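Long-range contacts in 3-dehydroshikimate dehydratase (Pseudomonas putida, PDB 5HMQ), which converts 3-dehydroshikimate to protocatechuate and water in quinate and shikimate breakdown, using a divalent metal ion, preferably cobalt: residues 191-196 against 239-244; 166-171 against 220-225; 7-12 against 31-36. All coordinates share one frame; numbering follows the deposited sequence.

Contact 1: residues 191-196 against 239-244. With MG (magnesium ion), chain K.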
loop_
_atom_site.group_PDB
_atom_site.type_symbol
_atom_site.label_atom_id
_atom_site.label_comp_id
_atom_site.label_asym_id
_atom_site.label_seq_id
_atom_site.Cartn_x
_atom_site.Cartn_y
_atom_site.Cartn_z
ATOM N N PHE C 191 -19.095 6.669 25.418
ATOM C CA PHE C 191 -18.559 6.328 24.107
ATOM C C PHE C 191 -17.568 5.185 24.256
ATOM O O PHE C 191 -16.867 5.085 25.266
ATOM C CB PHE C 191 -17.877 7.540 23.459
ATOM C CG PHE C 191 -17.941 7.543 21.962
ATOM C CD1 PHE C 191 -19.055 8.042 21.308
ATOM C CD2 PHE C 191 -16.894 7.046 21.208
ATOM C CE1 PHE C 191 -19.121 8.051 19.930
ATOM C CE2 PHE C 191 -16.952 7.052 19.830
ATOM C CZ PHE C 191 -18.069 7.552 19.188
ATOM N N VAL C 192 -17.511 4.333 23.237
ATOM C CA VAL C 192 -16.617 3.180 23.220
ATOM C C VAL C 192 -15.864 3.180 21.899
ATOM O O VAL C 192 -16.483 3.174 20.827
ATOM C CB VAL C 192 -17.376 1.854 23.407
ATOM C CG1 VAL C 192 -16.432 0.670 23.219
ATOM C CG2 VAL C 192 -18.032 1.801 24.776
ATOM N N GLN C 193 -14.536 3.193 21.974
ATOM C CA GLN C 193 -13.666 3.104 20.808
ATOM C C GLN C 193 -12.991 1.742 20.807
ATOM O O GLN C 193 -12.285 1.397 21.761
ATOM C CB GLN C 193 -12.613 4.211 20.815
ATOM C CG GLN C 193 -13.156 5.622 20.752
ATOM C CD GLN C 193 -12.052 6.652 20.838
ATOM O OE1 GLN C 193 -11.059 6.447 21.536
ATOM N NE2 GLN C 193 -12.208 7.761 20.122
HETATM N N MSE C 194 -13.203 0.973 19.745
HETATM C CA MSE C 194 -12.511 -0.300 19.595
HETATM C C MSE C 194 -11.270 -0.115 18.733
HETATM O O MSE C 194 -11.330 0.505 17.672
HETATM C CB MSE C 194 -13.429 -1.356 18.978
HETATM C CG MSE C 194 -14.725 -1.582 19.738
HETATM SE SE MSE C 194 -14.489 -2.078 21.612
HETATM C CE MSE C 194 -13.498 -3.744 21.388
ATOM N N ALA C 195 -10.141 -0.646 19.199
ATOM C CA ALA C 195 -8.901 -0.611 18.432
ATOM C C ALA C 195 -8.089 -1.845 18.786
ATOM O O ALA C 195 -7.735 -2.036 19.953
ATOM C CB ALA C 195 -8.104 0.661 18.724
ATOM N N ASP C 196 -7.759 -2.649 17.784
ATOM C CA ASP C 196 -6.944 -3.836 17.977
ATOM C C ASP C 196 -5.488 -3.522 17.649
ATOM O O ASP C 196 -5.166 -2.481 17.069
ATOM C CB ASP C 196 -7.467 -4.986 17.109
ATOM C CG ASP C 196 -7.098 -6.351 17.656
ATOM O OD1 ASP C 196 -6.341 -6.408 18.646
ATOM O OD2 ASP C 196 -7.570 -7.364 17.099
ATOM N N SER C 239 -17.599 2.304 18.255
ATOM C CA SER C 239 -16.806 3.011 17.260
ATOM C C SER C 239 -15.439 2.358 17.082
ATOM O O SER C 239 -15.069 1.406 17.779
ATOM C CB SER C 239 -16.637 4.485 17.634
ATOM O OG SER C 239 -16.117 5.224 16.540
ATOM N N LEU C 240 -14.692 2.902 16.123
ATOM C CA LEU C 240 -13.368 2.428 15.739
ATOM C C LEU C 240 -12.428 3.622 15.686
ATOM O O LEU C 240 -12.773 4.654 15.103
ATOM C CB LEU C 240 -13.400 1.737 14.375
ATOM C CG LEU C 240 -14.274 0.493 14.248
ATOM C CD1 LEU C 240 -14.489 0.170 12.788
ATOM C CD2 LEU C 240 -13.635 -0.671 14.967
ATOM N N GLU C 241 -11.239 3.481 16.267
ATOM C CA GLU C 241 -10.239 4.551 16.231
ATOM C C GLU C 241 -8.888 3.929 15.890
ATOM O O GLU C 241 -8.246 3.309 16.745
ATOM C CB GLU C 241 -10.178 5.327 17.543
ATOM C CG GLU C 241 -9.291 6.567 17.450
ATOM C CD GLU C 241 -9.012 7.204 18.793
ATOM O OE1 GLU C 241 -8.926 6.469 19.800
ATOM O OE2 GLU C 241 -8.870 8.445 18.842
ATOM N N ILE C 242 -8.467 4.107 14.640
ATOM C CA ILE C 242 -7.136 3.749 14.173
ATOM C C ILE C 242 -6.445 5.032 13.744
ATOM O O ILE C 242 -7.099 5.989 13.318
ATOM C CB ILE C 242 -7.228 2.757 12.989
ATOM C CG1 ILE C 242 -8.007 1.513 13.394
ATOM C CG2 ILE C 242 -5.848 2.389 12.446
ATOM C CD1 ILE C 242 -7.541 0.897 14.671
ATOM N N PHE C 243 -5.121 5.065 13.868
ATOM C CA PHE C 243 -4.357 6.249 13.491
ATOM C C PHE C 243 -3.568 5.903 12.234
ATOM O O PHE C 243 -2.484 5.318 12.310
ATOM C CB PHE C 243 -3.452 6.706 14.631
ATOM C CG PHE C 243 -4.202 7.124 15.865
ATOM C CD1 PHE C 243 -4.923 8.310 15.886
ATOM C CD2 PHE C 243 -4.186 6.334 17.004
ATOM C CE1 PHE C 243 -5.621 8.696 17.018
ATOM C CE2 PHE C 243 -4.879 6.717 18.143
ATOM C CZ PHE C 243 -5.599 7.900 18.149
ATOM N N ASN C 244 -4.120 6.257 11.081
ATOM C CA ASN C 244 -3.424 6.160 9.809
ATOM C C ASN C 244 -2.906 7.533 9.382
ATOM O O ASN C 244 -3.072 8.537 10.078
ATOM C CB ASN C 244 -4.341 5.530 8.760
ATOM C CG ASN C 244 -4.239 4.014 8.746
ATOM O OD1 ASN C 244 -3.442 3.432 9.483
ATOM N ND2 ASN C 244 -5.062 3.367 7.927
HETATM MG MG MG K . -9.072 6.789 21.851
HETATM O O HOH W 1 -9.467 8.733 21.431
HETATM O O HOH W 2 -7.165 7.310 21.946
#
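Q193, on strand 189-194, and E241, just past the end of strand 238-240, bind the same magnesium ion. These are the last two strands of the TIM barrel. The strands run parallel. S239 N bonds to V192 O, M194 N to S239 O, and E241 N to M194 O. M194 O also takes a CA-H contact from L240.

The side chain of E241 crosses that of Q193 at a slant. Its CG stands opposite the backbone N (chi1 -172°), and the extended chain carries the carboxylate to the metal. CB lies 4.0 Å from Q193 CD. CG lies 4.1 Å from Q193 NE2. CD faces Q193 OE1. At the end, E241 OE1 binds magnesium at 2.1 Å. Q193 OE1 binds it at 2.0 Å. The two OE1 atoms are 2.8 Å apart, held together by the cation they share. The amide and carboxylate planes are turned 52° from each other. E241 OE2 takes a bond from Q63 NE2 and one of 2.7 Å from water 1. That water is itself a metal ligand. D167, E136 and a second water complete the catalytic site, which has six ligands.

Q193 NE2 bonds to E32 OE1, consistent with an amide held with its oxygen on the metal. S239 OG lies very close to E32 OE2, probably a hydrogen bond. Beside it the F191 ring packs obliquely, with CE2 3.4 Å from S239 CB.

Contact 2: residues 166-171 against 220-225; sequences LDSFHT and MDMAGF. With MG (magnesium ion), chain K.
The F225 ring lies against S168 inside the TIM barrel domain, where strand 162-167 turns into helix 168-172 and meets helix 222-231. S168 CA sits over one face of the ring, 3.6 Å from the centroid and 15° off its normal, a CH-pi contact. S168 CB covers that ring, 3.6 Å from F225 CD2. T171 CB approaches F225 CE1 at 3.5 Å, and L166 CB packs near F225 CZ. F225 CG lies anti to the backbone N (chi1 -176°), which sends the ring across.

Two selenomethionines add to the contact. M222 CE touches S168 OG at 3.4 Å. M220 CE packs 3.8 Å from F169 CD2, and M220 SE makes an oblique Met-aromatic contact with that ring.

The next shell lies at the two helix starts. S168 OG bonds to A195 N. D167 is the N-cap of helix 168-172. Its OD1 takes weak bonds from F169 N and H170 N, and its OD2 binds magnesium and bonds to R212. H170 NE2 bonds in the ring plane to water 2, another magnesium ligand. D221 caps helix 222-231 and forms a salt bridge with R273. G224 N reaches D221 OD1 at 3.2 Å from above the carboxylate plane.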
loop_
_atom_site.group_PDB
_atom_site.type_symbol
_atom_site.label_atom_id
_atom_site.label_comp_id
_atom_site.label_asym_id
_atom_site.label_seq_id
_atom_site.Cartn_x
_atom_site.Cartn_y
_atom_site.Cartn_z
ATOM N N LEU C 166 -14.353 4.852 26.777
ATOM C CA LEU C 166 -13.504 3.674 26.866
ATOM C C LEU C 166 -12.835 3.407 25.524
ATOM O O LEU C 166 -13.475 3.488 24.471
ATOM C CB LEU C 166 -14.305 2.443 27.301
ATOM C CG LEU C 166 -14.973 2.512 28.676
ATOM C CD1 LEU C 166 -15.901 1.324 28.888
ATOM C CD2 LEU C 166 -13.927 2.578 29.778
ATOM N N ASP C 167 -11.548 3.070 25.578
ATOM C CA ASP C 167 -10.730 2.809 24.399
ATOM C C ASP C 167 -10.011 1.488 24.622
ATOM O O ASP C 167 -9.179 1.380 25.529
ATOM C CB ASP C 167 -9.731 3.952 24.167
ATOM C CG ASP C 167 -8.881 3.764 22.918
ATOM O OD1 ASP C 167 -8.314 2.668 22.717
ATOM O OD2 ASP C 167 -8.770 4.730 22.134
ATOM N N SER C 168 -10.323 0.492 23.788
ATOM C CA SER C 168 -9.819 -0.858 24.026
ATOM C C SER C 168 -8.297 -0.914 23.992
ATOM O O SER C 168 -7.695 -1.697 24.735
ATOM C CB SER C 168 -10.409 -1.834 23.008
ATOM O OG SER C 168 -10.017 -1.501 21.689
ATOM N N PHE C 169 -7.651 -0.098 23.158
ATOM C CA PHE C 169 -6.194 -0.145 23.109
ATOM C C PHE C 169 -5.581 0.397 24.393
ATOM O O PHE C 169 -4.672 -0.216 24.963
ATOM C CB PHE C 169 -5.651 0.627 21.904
ATOM C CG PHE C 169 -4.149 0.584 21.808
ATOM C CD1 PHE C 169 -3.363 1.477 22.523
ATOM C CD2 PHE C 169 -3.521 -0.377 21.033
ATOM C CE1 PHE C 169 -1.989 1.414 22.461
ATOM C CE2 PHE C 169 -2.143 -0.436 20.959
ATOM C CZ PHE C 169 -1.378 0.463 21.672
ATOM N N HIS C 170 -6.054 1.557 24.858
ATOM C CA HIS C 170 -5.464 2.169 26.046
ATOM C C HIS C 170 -5.594 1.265 27.264
ATOM O O HIS C 170 -4.732 1.290 28.149
ATOM C CB HIS C 170 -6.113 3.528 26.319
ATOM C CG HIS C 170 -5.752 4.583 25.320
ATOM N ND1 HIS C 170 -4.447 4.939 25.049
ATOM C CD2 HIS C 170 -6.525 5.362 24.527
ATOM C CE1 HIS C 170 -4.433 5.891 24.134
ATOM N NE2 HIS C 170 -5.681 6.166 23.800
ATOM N N THR C 171 -6.655 0.461 27.326
ATOM C CA THR C 171 -6.829 -0.455 28.446
ATOM C C THR C 171 -6.000 -1.723 28.265
ATOM O O THR C 171 -5.277 -2.135 29.178
ATOM C CB THR C 171 -8.310 -0.801 28.615
ATOM O OG1 THR C 171 -9.034 0.379 28.984
ATOM C CG2 THR C 171 -8.491 -1.863 29.691
HETATM N N MSE C 220 -5.341 -8.671 20.425
HETATM C CA MSE C 220 -5.998 -8.278 21.666
HETATM C C MSE C 220 -7.384 -8.909 21.761
HETATM O O MSE C 220 -7.994 -9.243 20.745
HETATM C CB MSE C 220 -6.098 -6.757 21.770
HETATM C CG MSE C 220 -4.770 -6.071 22.033
HETATM SE SE MSE C 220 -4.896 -4.126 21.976
HETATM C CE MSE C 220 -3.158 -3.695 22.751
ATOM N N ASP C 221 -7.874 -9.070 22.988
ATOM C CA ASP C 221 -9.152 -9.734 23.242
ATOM C C ASP C 221 -10.250 -8.678 23.209
ATOM O O ASP C 221 -10.650 -8.125 24.236
ATOM C CB ASP C 221 -9.108 -10.475 24.572
ATOM C CG ASP C 221 -10.369 -11.276 24.839
ATOM O OD1 ASP C 221 -11.142 -11.514 23.889
ATOM O OD2 ASP C 221 -10.585 -11.671 26.004
HETATM N N MSE C 222 -10.747 -8.403 22.006
HETATM C CA MSE C 222 -11.776 -7.391 21.785
HETATM C C MSE C 222 -13.092 -7.753 22.463
HETATM O O MSE C 222 -13.708 -6.927 23.139
HETATM C CB MSE C 222 -12.007 -7.209 20.289
HETATM C CG MSE C 222 -10.753 -6.823 19.532
HETATM SE SE MSE C 222 -10.460 -4.914 19.508
HETATM C CE MSE C 222 -9.103 -4.691 20.831
ATOM N N ALA C 223 -13.523 -9.001 22.262
ATOM C CA ALA C 223 -14.785 -9.449 22.843
ATOM C C ALA C 223 -14.731 -9.419 24.364
ATOM O O ALA C 223 -15.727 -9.099 25.021
ATOM C CB ALA C 223 -15.126 -10.853 22.344
ATOM N N GLY C 224 -13.569 -9.734 24.941
ATOM C CA GLY C 224 -13.411 -9.656 26.381
ATOM C C GLY C 224 -13.424 -8.242 26.921
ATOM O O GLY C 224 -13.575 -8.052 28.132
ATOM N N PHE C 225 -13.258 -7.249 26.051
ATOM C CA PHE C 225 -13.347 -5.849 26.441
ATOM C C PHE C 225 -14.763 -5.310 26.286
ATOM O O PHE C 225 -15.237 -4.554 27.140
ATOM C CB PHE C 225 -12.368 -5.013 25.610
ATOM C CG PHE C 225 -12.313 -3.564 26.005
ATOM C CD1 PHE C 225 -11.527 -3.150 27.067
ATOM C CD2 PHE C 225 -13.035 -2.612 25.301
ATOM C CE1 PHE C 225 -11.470 -1.819 27.428
ATOM C CE2 PHE C 225 -12.981 -1.276 25.658
ATOM C CZ PHE C 225 -12.197 -0.880 26.723
HETATM MG MG MG K . -9.072 6.789 21.851
HETATM O O HOH W 2 -7.165 7.310 21.946
HETATM O O HOH W 1 -9.467 8.733 21.431
#

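Contact 3: residues 7-12 against 31-36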
loop_
_atom_site.group_PDB
_atom_site.type_symbol
_atom_site.label_atom_id
_atom_site.label_comp_id
_atom_site.label_asym_id
_atom_site.label_seq_id
_atom_site.Cartn_x
_atom_site.Cartn_y
_atom_site.Cartn_z
ATOM N N ILE C 7 -17.065 5.428 13.168
ATOM C CA ILE C 7 -15.626 5.291 12.975
ATOM C C ILE C 7 -15.015 6.684 12.936
ATOM O O ILE C 7 -15.586 7.610 12.353
ATOM C CB ILE C 7 -15.305 4.484 11.695
ATOM C CG1 ILE C 7 -13.788 4.419 11.457
ATOM C CG2 ILE C 7 -16.028 5.062 10.493
ATOM C CD1 ILE C 7 -13.397 3.494 10.316
ATOM N N ALA C 8 -13.861 6.839 13.582
ATOM C CA ALA C 8 -13.172 8.125 13.571
ATOM C C ALA C 8 -12.539 8.379 12.206
ATOM O O ALA C 8 -12.012 7.464 11.567
ATOM C CB ALA C 8 -12.106 8.178 14.664
ATOM N N THR C 9 -12.603 9.635 11.755
ATOM C CA THR C 9 -12.046 9.980 10.450
ATOM C C THR C 9 -10.539 9.772 10.401
ATOM O O THR C 9 -9.977 9.564 9.320
ATOM C CB THR C 9 -12.389 11.425 10.087
ATOM O OG1 THR C 9 -12.003 12.293 11.158
ATOM C CG2 THR C 9 -13.869 11.576 9.810
ATOM N N VAL C 10 -9.865 9.832 11.551
ATOM C CA VAL C 10 -8.428 9.593 11.587
ATOM C C VAL C 10 -8.084 8.159 11.192
ATOM O O VAL C 10 -6.924 7.864 10.886
ATOM C CB VAL C 10 -7.869 9.946 12.984
ATOM C CG1 VAL C 10 -8.207 8.861 13.994
ATOM C CG2 VAL C 10 -6.366 10.203 12.919
ATOM N N SER C 11 -9.070 7.258 11.178
ATOM C CA SER C 11 -8.846 5.873 10.780
ATOM C C SER C 11 -8.717 5.696 9.274
ATOM O O SER C 11 -8.368 4.599 8.825
ATOM C CB SER C 11 -9.982 4.983 11.300
ATOM O OG SER C 11 -10.160 5.143 12.697
ATOM N N LEU C 12 -8.988 6.734 8.490
ATOM C CA LEU C 12 -8.956 6.663 7.039
ATOM C C LEU C 12 -8.020 7.734 6.496
ATOM O O LEU C 12 -7.578 8.632 7.216
ATOM C CB LEU C 12 -10.357 6.843 6.442
ATOM C CG LEU C 12 -11.487 5.975 6.993
ATOM C CD1 LEU C 12 -12.820 6.385 6.378
ATOM C CD2 LEU C 12 -11.210 4.504 6.748
ATOM N N VAL C 31 -19.992 8.965 12.753
ATOM C CA VAL C 31 -18.594 9.284 12.485
ATOM C C VAL C 31 -18.074 10.170 13.607
ATOM O O VAL C 31 -18.770 11.076 14.075
ATOM C CB VAL C 31 -18.426 9.962 11.107
ATOM C CG1 VAL C 31 -19.380 11.140 10.964
ATOM C CG2 VAL C 31 -16.995 10.414 10.906
ATOM N N GLU C 32 -16.848 9.895 14.052
ATOM C CA GLU C 32 -16.123 10.815 14.916
ATOM C C GLU C 32 -15.347 11.782 14.033
ATOM O O GLU C 32 -14.551 11.355 13.189
ATOM C CB GLU C 32 -15.164 10.089 15.862
ATOM C CG GLU C 32 -15.567 8.693 16.298
ATOM C CD GLU C 32 -14.505 8.042 17.182
ATOM O OE1 GLU C 32 -13.620 8.769 17.687
ATOM O OE2 GLU C 32 -14.547 6.809 17.369
ATOM N N ILE C 33 -15.594 13.077 14.206
ATOM C CA ILE C 33 -14.869 14.099 13.459
ATOM C C ILE C 33 -13.560 14.377 14.189
ATOM O O ILE C 33 -13.555 14.935 15.289
ATOM C CB ILE C 33 -15.698 15.375 13.287
ATOM C CG1 ILE C 33 -16.890 15.109 12.368
ATOM C CG2 ILE C 33 -14.839 16.491 12.721
ATOM C CD1 ILE C 33 -16.506 14.877 10.921
ATOM N N PHE C 34 -12.448 13.971 13.584
ATOM C CA PHE C 34 -11.127 14.302 14.096
ATOM C C PHE C 34 -10.822 15.751 13.740
ATOM O O PHE C 34 -10.960 16.148 12.580
ATOM C CB PHE C 34 -10.087 13.352 13.497
ATOM C CG PHE C 34 -8.743 13.393 14.175
ATOM C CD1 PHE C 34 -8.585 12.914 15.464
ATOM C CD2 PHE C 34 -7.630 13.877 13.504
ATOM C CE1 PHE C 34 -7.346 12.939 16.084
ATOM C CE2 PHE C 34 -6.387 13.904 14.115
ATOM C CZ PHE C 34 -6.246 13.434 15.407
ATOM N N GLU C 35 -10.442 16.548 14.743
ATOM C CA GLU C 35 -10.351 17.993 14.541
ATOM C C GLU C 35 -9.363 18.350 13.436
ATOM O O GLU C 35 -9.597 19.292 12.669
ATOM C CB GLU C 35 -9.950 18.694 15.839
ATOM C CG GLU C 35 -9.897 20.208 15.688
ATOM C CD GLU C 35 -9.666 20.930 16.995
ATOM O OE1 GLU C 35 -9.077 20.326 17.914
ATOM O OE2 GLU C 35 -10.070 22.109 17.096
ATOM N N ASN C 36 -8.250 17.617 13.343
ATOM C CA ASN C 36 -7.256 17.919 12.316
ATOM C C ASN C 36 -7.840 17.783 10.916
ATOM O O ASN C 36 -7.409 18.483 9.994
ATOM C CB ASN C 36 -6.033 17.015 12.477
ATOM C CG ASN C 36 -4.792 17.588 11.811
ATOM O OD1 ASN C 36 -4.504 18.779 11.928
ATOM N ND2 ASN C 36 -4.056 16.740 11.101
#
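T9 and F34 meet where strands 6-8 and 30-34 reach the end of their parallel pairing. Together with helix 16-25 these strands form the first beta-alpha-beta unit of the TIM barrel.

The tight part is the backbone ladder and the threonine beside it. E32 N bonds to I7 O at 3.1 Å. T9 N returns a bond to E32 O at 3.0 Å. F34 N then bonds to T9 OG1 at 3.0 Å, so a side chain takes over where the strand bonds stop. T9 OG1 sits between its own backbone N and carbonyl carbon (chi1 52°), which turns it toward F34. The same hydroxyl also bonds to D37. The T9 methyl CG2 points to the other flank and packs 3.5 Å from V31 CG2. Helix 16-25 touches this flank, with I23 on I7 and V31 and L16 on T9.

The looser side is V10 with F34, both partly exposed. V10 CG2 stands over the middle of the F34 ring, 3.9 Å from the centroid and 10° off the normal. V10 CB is 3.8 Å from F34 CG. This contact is purely CH-pi and apolar. Beyond it, N36 OD1 bonds to N355 of the second subunit.

On the A8 face the extended E32 chain runs alongside A8, and its OE1 comes 3.4 Å from A8 CB. The carboxylate bonds to Q63 and Q193, and probably to S239. E32 does not bind the magnesium, about 6 Å away from its side chain. This is consistent with a second-shell role: E32 bonds to the metal ligand Q193 and to Q63, which itself bonds to the ligand E241.

Overall arrangement
Contact 3 comes first along the chain, at the start of the barrel. Contacts 1 and 2 follow with alternating segments: 166-171, 191-196, 220-225, 239-244. All three reach the same eight-stranded parallel sheet. Centres of contacts 1 and 2 are about 10 Å apart, as are those of contacts 1 and 3. Contacts 2 and 3 lie about 19 Å apart and do not touch. Contact 1 therefore lies between the others. It shares the magnesium and both waters with contact 2. Strand 238-240 also pairs with strand 6-8 through L240 and A8, which closes the barrel. The catalytic site thus draws on residues far apart in the sequence of the N-terminal domain, which the barrel brings together.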